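Local coordinates for protein rRNA adenine N-6-methyltransferase (Saccharopolyspora erythraea, PDB 6NVM) that dimethylates N6 of a single adenine in 23S rRNA with S-adenosyl-L-methionine as methyl donor, so that ribosomes bind macrolide, lincosamide and streptogramin B antibiotics less tightly, at residues A[160-165]-A[216-221]. Numbering follows the deposited sequence. Where two conformers were deposited one is given.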
loop_
_atom_site.group_PDB
_atom_site.type_symbol
_atom_site.label_atom_id
_atom_site.label_comp_id
_atom_site.label_asym_id
_atom_site.label_seq_id
_atom_site.Cartn_x
_atom_site.Cartn_y
_atom_site.Cartn_z
ATOM N N GLU A 160 3.005 10.787 0.116
ATOM C CA GLU A 160 2.562 10.806 1.506
ATOM C C GLU A 160 1.666 9.617 1.810
ATOM O O GLU A 160 1.983 8.808 2.687
ATOM C CB GLU A 160 1.816 12.108 1.830
ATOM C CG GLU A 160 2.703 13.315 1.925
ATOM C CD GLU A 160 2.038 14.474 2.652
ATOM O OE1 GLU A 160 0.835 14.374 2.977
ATOM O OE2 GLU A 160 2.726 15.481 2.905
ATOM N N THR A 161 0.542 9.504 1.101
ATOM C CA THR A 161 -0.394 8.411 1.293
ATOM C C THR A 161 -0.817 7.851 -0.054
ATOM O O THR A 161 -0.808 8.550 -1.073
ATOM C CB THR A 161 -1.651 8.850 2.052
ATOM O OG1 THR A 161 -2.404 9.751 1.231
ATOM C CG2 THR A 161 -1.272 9.522 3.351
ATOM N N ALA A 162 -1.186 6.573 -0.039
ATOM C CA ALA A 162 -1.766 5.905 -1.194
ATOM C C ALA A 162 -3.013 5.190 -0.706
ATOM O O ALA A 162 -2.932 4.338 0.184
ATOM C CB ALA A 162 -0.788 4.921 -1.836
ATOM N N THR A 163 -4.159 5.555 -1.267
ATOM C CA THR A 163 -5.445 4.988 -0.891
ATOM C C THR A 163 -5.960 4.211 -2.092
ATOM O O THR A 163 -6.102 4.777 -3.182
ATOM C CB THR A 163 -6.422 6.088 -0.478
ATOM O OG1 THR A 163 -5.867 6.817 0.624
ATOM C CG2 THR A 163 -7.764 5.506 -0.057
ATOM N N MET A 164 -6.248 2.929 -1.894
ATOM C CA MET A 164 -6.533 2.036 -3.004
ATOM C C MET A 164 -7.734 1.163 -2.689
ATOM O O MET A 164 -7.879 0.671 -1.565
ATOM C CB MET A 164 -5.326 1.143 -3.316
ATOM C CG MET A 164 -4.165 1.887 -3.929
ATOM S SD MET A 164 -2.655 0.903 -3.933
ATOM C CE MET A 164 -2.200 0.971 -2.202
ATOM N N VAL A 165 -8.585 0.975 -3.694
ATOM C CA VAL A 165 -9.638 -0.028 -3.668
ATOM C C VAL A 165 -9.090 -1.241 -4.405
ATOM O O VAL A 165 -8.745 -1.148 -5.591
ATOM C CB VAL A 165 -10.928 0.484 -4.326
ATOM C CG1 VAL A 165 -12.001 -0.600 -4.310
ATOM C CG2 VAL A 165 -11.411 1.735 -3.630
ATOM N N MET A 216 -7.651 -0.015 1.246
ATOM C CA MET A 216 -6.420 -0.095 2.015
ATOM C C MET A 216 -5.613 1.170 1.763
ATOM O O MET A 216 -5.769 1.835 0.735
ATOM C CB MET A 216 -5.596 -1.342 1.647
ATOM C CG MET A 216 -5.110 -1.384 0.207
ATOM S SD MET A 216 -4.042 -2.806 -0.135
ATOM C CE MET A 216 -2.639 -2.443 0.911
ATOM N N ARG A 217 -4.742 1.496 2.713
ATOM C CA ARG A 217 -3.960 2.721 2.651
ATOM C C ARG A 217 -2.519 2.446 3.048
ATOM O O ARG A 217 -2.259 1.720 4.009
ATOM C CB ARG A 217 -4.564 3.797 3.566
ATOM C CG ARG A 217 -3.789 5.109 3.612
ATOM C CD ARG A 217 -4.560 6.166 4.407
ATOM N NE ARG A 217 -4.902 5.682 5.744
ATOM C CZ ARG A 217 -5.761 6.275 6.563
ATOM N NH1 ARG A 217 -6.382 7.387 6.196
ATOM N NH2 ARG A 217 -6.004 5.753 7.756
ATOM N N LEU A 218 -1.593 3.012 2.281
ATOM C CA LEU A 218 -0.191 3.119 2.663
ATOM C C LEU A 218 0.086 4.544 3.119
ATOM O O LEU A 218 -0.385 5.500 2.501
ATOM C CB LEU A 218 0.741 2.781 1.494
ATOM C CG LEU A 218 0.514 1.484 0.730
ATOM C CD1 LEU A 218 1.597 1.315 -0.332
ATOM C CD2 LEU A 218 0.502 0.313 1.676
ATOM N N ARG A 219 0.843 4.688 4.202
ATOM C CA ARG A 219 1.325 5.991 4.646
ATOM C C ARG A 219 2.840 5.920 4.730
ATOM O O ARG A 219 3.381 5.077 5.452
ATOM C CB ARG A 219 0.737 6.393 6.005
ATOM C CG ARG A 219 -0.777 6.226 6.110
ATOM C CD ARG A 219 -1.323 6.723 7.450
ATOM N NE ARG A 219 -1.261 8.178 7.531
ATOM C CZ ARG A 219 -0.281 8.868 8.103
ATOM N NH1 ARG A 219 0.738 8.246 8.685
ATOM N NH2 ARG A 219 -0.322 10.193 8.094
ATOM N N ARG A 220 3.521 6.797 3.994
ATOM C CA ARG A 220 4.968 6.906 4.124
ATOM C C ARG A 220 5.295 7.625 5.427
ATOM O O ARG A 220 4.859 8.761 5.640
ATOM C CB ARG A 220 5.562 7.653 2.933
ATOM C CG ARG A 220 7.082 7.530 2.849
ATOM C CD ARG A 220 7.629 8.203 1.614
ATOM N NE ARG A 220 7.578 9.655 1.741
ATOM C CZ ARG A 220 8.433 10.375 2.462
ATOM N NH1 ARG A 220 9.412 9.781 3.133
ATOM N NH2 ARG A 220 8.306 11.695 2.511
ATOM N N ARG A 221 6.052 6.962 6.302
ATOM C CA ARG A 221 6.350 7.522 7.614
ATOM C C ARG A 221 7.188 8.783 7.477
ATOM O O ARG A 221 8.162 8.822 6.719
ATOM C CB ARG A 221 7.099 6.504 8.480
ATOM C CG ARG A 221 6.391 5.169 8.660
ATOM C CD ARG A 221 7.232 4.217 9.513
ATOM N NE ARG A 221 6.647 2.880 9.584
ATOM C CZ ARG A 221 5.716 2.506 10.455
ATOM N NH1 ARG A 221 5.237 3.367 11.348
ATOM N NH2 ARG A 221 5.254 1.263 10.425
#
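A162 and M164 pair with L218 and M216 in an antiparallel strand-to-strand contact inside the central sheet, where strand 159-167 meets strand 213-220. M164 and M216 exchange two backbone bonds, M164 N to M216 O and M216 N to M164 O, both 2.9 Å. A162 and L218 do the same, the bond from L218 N to A162 O (2.8 Å) lying in the carbonyl plane. A fifth bond, R220 N to E160 O, ends the ladder. Between these pairs the non-hydrogen-bonded partners T161-R219 and T163-R217 come within 4.5 Å CA to CA, and R217 CA-H points at A162 O. Such a junction belongs to the class I methyltransferase fold with strand order 3-2-1-4-5-7-6: on its other edge strand 159-167 runs parallel to strand 135-140, and strand 213-220 is the antiparallel seventh strand. The face of A162, M164, M216 and L218 is apolar. In one of two conformers M164 bends at chi3 (-74°), placing CE 4.0 Å from L218 CG, while A162 CB lies beside L218 CB. Helix 146-155 covers this patch with C153, I149, V150 and L154, and helix 168-175 packs on M216. The other face is polar. R217, its CG anti to the backbone N (chi1 178°), runs alongside T163 with CG 4.0 Å from T163 OG1; its guanidinium reaches the T65 carbonyl and E195. T161 CG2, 4.3 Å from R219 CG, stands oblique to the R219 guanidinium, which forms salt bridges with E67 and E193; the buried T161 OG1 is hydrogen-bonded to A66 O.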